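Local coordinates for periplasmic binding protein (Veillonella parvula, PDB 4LJS) that probably binds a substrate, possibly an iron chelate or cobalamin-like compound as in related periplasmic binding proteins, for delivery to an ABC importer, at residues V240-S253 with G275-L289. Sequence-based numbering, arbitrary orientation.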
loop_
_atom_site.group_PDB
_atom_site.type_symbol
_atom_site.label_atom_id
_atom_site.label_comp_id
_atom_site.label_asym_id
_atom_site.label_seq_id
_atom_site.Cartn_x
_atom_site.Cartn_y
_atom_site.Cartn_z
ATOM N N VAL A 240 -19.669 -0.036 -18.518
ATOM C CA VAL A 240 -18.998 -1.300 -18.252
ATOM C C VAL A 240 -19.385 -2.340 -19.304
ATOM O O VAL A 240 -18.536 -3.086 -19.785
ATOM C CB VAL A 240 -19.295 -1.818 -16.830
ATOM C CG1 VAL A 240 -18.675 -3.184 -16.621
ATOM C CG2 VAL A 240 -18.770 -0.834 -15.793
ATOM N N VAL A 241 -20.662 -2.369 -19.672
ATOM C CA VAL A 241 -21.135 -3.258 -20.732
ATOM C C VAL A 241 -20.442 -2.965 -22.061
ATOM O O VAL A 241 -20.015 -3.880 -22.768
ATOM C CB VAL A 241 -22.662 -3.161 -20.925
ATOM C CG1 VAL A 241 -23.092 -3.906 -22.184
ATOM C CG2 VAL A 241 -23.385 -3.705 -19.706
ATOM N N GLU A 242 -20.325 -1.683 -22.394
ATOM C CA GLU A 242 -19.662 -1.280 -23.628
ATOM C C GLU A 242 -18.178 -1.649 -23.621
ATOM O O GLU A 242 -17.675 -2.239 -24.577
ATOM C CB GLU A 242 -19.830 0.223 -23.859
ATOM C CG GLU A 242 -19.114 0.748 -25.094
ATOM C CD GLU A 242 -19.272 2.252 -25.268
ATOM O OE1 GLU A 242 -18.247 2.937 -25.485
ATOM O OE2 GLU A 242 -20.416 2.751 -25.193
ATOM N N GLN A 243 -17.484 -1.305 -22.539
ATOM C CA GLN A 243 -16.049 -1.556 -22.441
ATOM C C GLN A 243 -15.741 -3.051 -22.391
ATOM O O GLN A 243 -14.756 -3.508 -22.974
ATOM C CB GLN A 243 -15.451 -0.830 -21.234
ATOM C CG GLN A 243 -15.399 0.682 -21.393
ATOM C CD GLN A 243 -14.419 1.114 -22.464
ATOM O OE1 GLN A 243 -13.281 0.641 -22.506
ATOM N NE2 GLN A 243 -14.856 2.013 -23.342
ATOM N N ASN A 244 -16.590 -3.800 -21.693
ATOM C CA ASN A 244 -16.552 -5.263 -21.712
ATOM C C ASN A 244 -15.214 -5.875 -21.266
ATOM O O ASN A 244 -14.515 -6.498 -22.061
ATOM C CB ASN A 244 -16.942 -5.772 -23.108
ATOM C CG ASN A 244 -17.379 -7.222 -23.107
ATOM O OD1 ASN A 244 -17.850 -7.742 -22.097
ATOM N ND2 ASN A 244 -17.227 -7.882 -24.249
ATOM N N PRO A 245 -14.860 -5.708 -19.983
ATOM C CA PRO A 245 -13.590 -6.263 -19.502
ATOM C C PRO A 245 -13.583 -7.788 -19.473
ATOM O O PRO A 245 -14.613 -8.406 -19.206
ATOM C CB PRO A 245 -13.495 -5.724 -18.074
ATOM C CG PRO A 245 -14.916 -5.478 -17.668
ATOM C CD PRO A 245 -15.612 -5.027 -18.914
ATOM N N ASP A 246 -12.421 -8.372 -19.752
ATOM C CA ASP A 246 -12.181 -9.800 -19.573
ATOM C C ASP A 246 -12.136 -10.203 -18.105
ATOM O O ASP A 246 -12.434 -11.348 -17.765
ATOM C CB ASP A 246 -10.843 -10.181 -20.196
ATOM C CG ASP A 246 -10.784 -9.879 -21.665
ATOM O OD1 ASP A 246 -11.749 -10.229 -22.379
ATOM O OD2 ASP A 246 -9.776 -9.286 -22.102
ATOM N N VAL A 247 -11.726 -9.265 -17.251
ATOM C CA VAL A 247 -11.565 -9.519 -15.821
ATOM C C VAL A 247 -11.853 -8.246 -15.015
ATOM O O VAL A 247 -11.392 -7.155 -15.364
ATOM C CB VAL A 247 -10.147 -10.069 -15.495
ATOM C CG1 VAL A 247 -9.063 -9.164 -16.071
ATOM C CG2 VAL A 247 -9.955 -10.243 -13.998
ATOM N N ILE A 248 -12.647 -8.384 -13.958
ATOM C CA ILE A 248 -12.952 -7.266 -13.082
ATOM C C ILE A 248 -12.252 -7.430 -11.747
ATOM O O ILE A 248 -12.313 -8.490 -11.125
ATOM C CB ILE A 248 -14.456 -7.159 -12.813
ATOM C CG1 ILE A 248 -15.206 -6.837 -14.105
ATOM C CG2 ILE A 248 -14.736 -6.097 -11.745
ATOM C CD1 ILE A 248 -16.710 -6.828 -13.945
ATOM N N PHE A 249 -11.582 -6.379 -11.304
ATOM C CA PHE A 249 -11.050 -6.362 -9.951
ATOM C C PHE A 249 -11.925 -5.494 -9.060
ATOM O O PHE A 249 -12.130 -4.308 -9.329
ATOM C CB PHE A 249 -9.594 -5.913 -9.948
ATOM C CG PHE A 249 -8.680 -6.878 -10.643
ATOM C CD1 PHE A 249 -8.254 -8.034 -9.999
ATOM C CD2 PHE A 249 -8.288 -6.665 -11.951
ATOM C CE1 PHE A 249 -7.433 -8.937 -10.631
ATOM C CE2 PHE A 249 -7.457 -7.564 -12.592
ATOM C CZ PHE A 249 -7.029 -8.704 -11.932
ATOM N N LEU A 250 -12.472 -6.115 -8.021
ATOM C CA LEU A 250 -13.283 -5.412 -7.033
ATOM C C LEU A 250 -12.413 -4.965 -5.864
ATOM O O LEU A 250 -12.000 -5.778 -5.032
ATOM C CB LEU A 250 -14.408 -6.311 -6.519
ATOM C CG LEU A 250 -15.496 -6.720 -7.514
ATOM C CD1 LEU A 250 -16.592 -7.499 -6.798
ATOM C CD2 LEU A 250 -16.074 -5.501 -8.220
ATOM N N ILE A 251 -12.134 -3.670 -5.810
ATOM C CA ILE A 251 -11.320 -3.109 -4.740
ATOM C C ILE A 251 -12.143 -2.920 -3.466
ATOM O O ILE A 251 -13.234 -2.351 -3.500
ATOM C CB ILE A 251 -10.661 -1.793 -5.189
ATOM C CG1 ILE A 251 -9.711 -2.075 -6.359
ATOM C CG2 ILE A 251 -9.915 -1.135 -4.036
ATOM C CD1 ILE A 251 -9.164 -0.841 -7.031
ATOM N N VAL A 252 -11.627 -3.424 -2.348
ATOM C CA VAL A 252 -12.355 -3.366 -1.082
ATOM C C VAL A 252 -11.522 -2.718 0.005
ATOM O O VAL A 252 -10.385 -3.130 0.250
ATOM C CB VAL A 252 -12.744 -4.765 -0.576
ATOM C CG1 VAL A 252 -13.755 -4.649 0.578
ATOM C CG2 VAL A 252 -13.301 -5.604 -1.708
ATOM N N SER A 253 -12.094 -1.716 0.665
ATOM C CA SER A 253 -11.407 -1.024 1.746
ATOM C C SER A 253 -11.500 -1.805 3.050
ATOM O O SER A 253 -12.328 -2.707 3.184
ATOM C CB SER A 253 -11.997 0.369 1.952
ATOM O OG SER A 253 -13.344 0.281 2.366
ATOM N N GLY A 275 -24.093 -9.993 -19.384
ATOM C CA GLY A 275 -23.494 -10.211 -20.689
ATOM C C GLY A 275 -21.988 -9.994 -20.736
ATOM O O GLY A 275 -21.314 -10.474 -21.644
ATOM N N VAL A 276 -21.456 -9.273 -19.754
ATOM C CA VAL A 276 -20.038 -8.939 -19.737
ATOM C C VAL A 276 -19.159 -10.189 -19.599
ATOM O O VAL A 276 -19.449 -11.077 -18.797
ATOM C CB VAL A 276 -19.732 -7.922 -18.615
ATOM C CG1 VAL A 276 -18.247 -7.663 -18.506
ATOM C CG2 VAL A 276 -20.487 -6.619 -18.870
ATOM N N ASN A 277 -18.094 -10.249 -20.395
ATOM C CA ASN A 277 -17.195 -11.402 -20.422
ATOM C C ASN A 277 -16.688 -11.835 -19.056
ATOM O O ASN A 277 -16.686 -13.025 -18.742
ATOM C CB ASN A 277 -16.002 -11.130 -21.340
ATOM C CG ASN A 277 -16.383 -11.122 -22.804
ATOM O OD1 ASN A 277 -17.442 -11.630 -23.191
ATOM N ND2 ASN A 277 -15.515 -10.553 -23.631
ATOM N N ALA A 278 -16.255 -10.866 -18.255
ATOM C CA ALA A 278 -15.735 -11.142 -16.917
ATOM C C ALA A 278 -16.756 -11.887 -16.058
ATOM O O ALA A 278 -16.397 -12.775 -15.281
ATOM C CB ALA A 278 -15.306 -9.849 -16.232
ATOM N N LEU A 279 -18.027 -11.522 -16.206
ATOM C CA LEU A 279 -19.109 -12.210 -15.503
ATOM C C LEU A 279 -19.390 -13.604 -16.071
ATOM O O LEU A 279 -19.497 -14.569 -15.318
ATOM C CB LEU A 279 -20.389 -11.366 -15.500
ATOM C CG LEU A 279 -20.503 -10.352 -14.356
ATOM C CD1 LEU A 279 -21.944 -9.936 -14.160
ATOM C CD2 LEU A 279 -19.965 -10.945 -13.082
ATOM N N ARG A 280 -19.502 -13.704 -17.393
ATOM C CA ARG A 280 -19.744 -14.985 -18.058
ATOM C C ARG A 280 -18.697 -16.025 -17.682
ATOM O O ARG A 280 -19.010 -17.200 -17.499
ATOM C CB ARG A 280 -19.733 -14.814 -19.578
ATOM C CG ARG A 280 -20.926 -14.079 -20.164
ATOM C CD ARG A 280 -20.727 -13.816 -21.651
ATOM N NE ARG A 280 -20.352 -15.029 -22.374
ATOM C CZ ARG A 280 -19.127 -15.290 -22.823
ATOM N NH1 ARG A 280 -18.148 -14.418 -22.633
ATOM N NH2 ARG A 280 -18.883 -16.425 -23.469
ATOM N N ASN A 281 -17.453 -15.574 -17.563
ATOM C CA ASN A 281 -16.325 -16.465 -17.337
ATOM C C ASN A 281 -15.832 -16.454 -15.900
ATOM O O ASN A 281 -14.763 -16.984 -15.603
ATOM C CB ASN A 281 -15.193 -16.124 -18.310
ATOM C CG ASN A 281 -15.628 -16.248 -19.755
ATOM O OD1 ASN A 281 -16.363 -17.165 -20.113
ATOM N ND2 ASN A 281 -15.194 -15.315 -20.589
ATOM N N LYS A 282 -16.622 -15.845 -15.020
ATOM C CA LYS A 282 -16.358 -15.856 -13.586
ATOM C C LYS A 282 -14.978 -15.307 -13.251
ATOM O O LYS A 282 -14.254 -15.866 -12.433
ATOM C CB LYS A 282 -16.549 -17.266 -13.018
ATOM C CG LYS A 282 -17.949 -17.824 -13.269
ATOM C CD LYS A 282 -18.017 -19.326 -13.033
ATOM C CE LYS A 282 -18.273 -19.658 -11.573
ATOM N NZ LYS A 282 -19.646 -19.268 -11.141
ATOM N N ARG A 283 -14.625 -14.199 -13.892
ATOM C CA ARG A 283 -13.346 -13.554 -13.637
ATOM C C ARG A 283 -13.564 -12.220 -12.927
ATOM O O ARG A 283 -13.300 -11.144 -13.460
ATOM C CB ARG A 283 -12.550 -13.417 -14.941
ATOM C CG ARG A 283 -12.277 -14.775 -15.600
ATOM C CD ARG A 283 -11.446 -14.657 -16.869
ATOM N NE ARG A 283 -10.153 -14.014 -16.629
ATOM C CZ ARG A 283 -9.337 -13.609 -17.595
ATOM N NH1 ARG A 283 -9.680 -13.786 -18.865
ATOM N NH2 ARG A 283 -8.183 -13.024 -17.298
ATOM N N VAL A 284 -14.085 -12.316 -11.710
ATOM C CA VAL A 284 -14.323 -11.158 -10.868
ATOM C C VAL A 284 -13.673 -11.469 -9.535
ATOM O O VAL A 284 -14.074 -12.407 -8.843
ATOM C CB VAL A 284 -15.830 -10.909 -10.676
ATOM C CG1 VAL A 284 -16.064 -9.699 -9.779
ATOM C CG2 VAL A 284 -16.524 -10.736 -12.035
ATOM N N HIS A 285 -12.650 -10.699 -9.180
ATOM C CA HIS A 285 -11.860 -11.017 -7.999
ATOM C C HIS A 285 -11.728 -9.838 -7.049
ATOM O O HIS A 285 -11.681 -8.681 -7.477
ATOM C CB HIS A 285 -10.467 -11.488 -8.416
ATOM C CG HIS A 285 -10.473 -12.409 -9.595
ATOM N ND1 HIS A 285 -10.715 -13.762 -9.482
ATOM C CD2 HIS A 285 -10.269 -12.172 -10.914
ATOM C CE1 HIS A 285 -10.660 -14.317 -10.679
ATOM N NE2 HIS A 285 -10.391 -13.375 -11.565
ATOM N N PHE A 286 -11.654 -10.151 -5.757
ATOM C CA PHE A 286 -11.423 -9.148 -4.727
ATOM C C PHE A 286 -9.981 -8.656 -4.770
ATOM O O PHE A 286 -9.056 -9.438 -4.979
ATOM C CB PHE A 286 -11.716 -9.737 -3.344
ATOM C CG PHE A 286 -13.179 -9.818 -3.015
ATOM C CD1 PHE A 286 -13.995 -8.702 -3.140
ATOM C CD2 PHE A 286 -13.741 -11.011 -2.576
ATOM C CE1 PHE A 286 -15.346 -8.768 -2.823
ATOM C CE2 PHE A 286 -15.091 -11.087 -2.260
ATOM C CZ PHE A 286 -15.897 -9.963 -2.387
ATOM N N LEU A 287 -9.798 -7.356 -4.571
ATOM C CA LEU A 287 -8.470 -6.761 -4.507
ATOM C C LEU A 287 -8.438 -5.781 -3.333
ATOM O O LEU A 287 -9.090 -4.736 -3.370
ATOM C CB LEU A 287 -8.140 -6.059 -5.829
ATOM C CG LEU A 287 -6.789 -5.349 -6.001
ATOM C CD1 LEU A 287 -5.614 -6.285 -5.747
ATOM C CD2 LEU A 287 -6.687 -4.731 -7.399
ATOM N N PRO A 288 -7.703 -6.129 -2.267
ATOM C CA PRO A 288 -7.697 -5.270 -1.077
ATOM C C PRO A 288 -7.085 -3.898 -1.353
ATOM O O PRO A 288 -6.013 -3.798 -1.958
ATOM C CB PRO A 288 -6.855 -6.060 -0.061
ATOM C CG PRO A 288 -6.092 -7.066 -0.869
ATOM C CD PRO A 288 -6.934 -7.370 -2.072
ATOM N N LEU A 289 -7.797 -2.857 -0.926
ATOM C CA LEU A 289 -7.342 -1.480 -1.041
ATOM C C LEU A 289 -5.966 -1.304 -0.405
ATOM O O LEU A 289 -5.103 -0.606 -0.948
ATOM C CB LEU A 289 -8.357 -0.532 -0.386
ATOM C CG LEU A 289 -8.144 0.976 -0.555
ATOM C CD1 LEU A 289 -8.076 1.357 -2.031
ATOM C CD2 LEU A 289 -9.254 1.760 0.142
HETATM O O HOH W 1 -13.461 -12.842 -19.875
#
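Strands 247-252 and 284-288 form a parallel pair joined by a beta-alpha-beta crossover whose connection carries helices 260-268 and 277-280, part of the binding protein's alpha/beta C-terminal lobe. The backbone ladder runs from I248 N to R283 O (2.9 Å) on to L289 N to V252 O (2.9 Å); toward its end the donors rise above the carbonyl planes. Apolar side chains suit this largely buried pair, with helices against both faces: L250 CD1 meets V284 CG1 and V252 CG2 lies 3.5 Å from F286 CD1 on one face, while F249 CB touches L287 CD2 on the other. V247 CG2 abuts the edge of the H285 imidazole in its plane, 3.7 Å from CD2. Before the strands, N244 takes a positive phi that asparagine tolerates well; with CG trans to its own N (chi1 -161°), OD1 accepts a nearly straight bond from N277 N at 3.0 Å, occupying an amide at the start of helix 277-280. The small A278 lets the start of strand 247-252 approach, A278 CB lying 3.7 Å from I248 CG1. A kink about CG-CD (chi3 58°) turns the R283 guanidinium back so that one face lies against D246 O, which sits toward the rim and is bridged by a water to N281 ND2; R283 NH2 bonds G309 O. Cutting R283 back to an alanine would probably cost G309 O this donor and remove the guanidinium from D246 O and V247. Strand 196-203 pairs with the other edge of 247-252, helix 260-268 packs on L250, V284 and F286, and helix 299-310 covers V247 and L287.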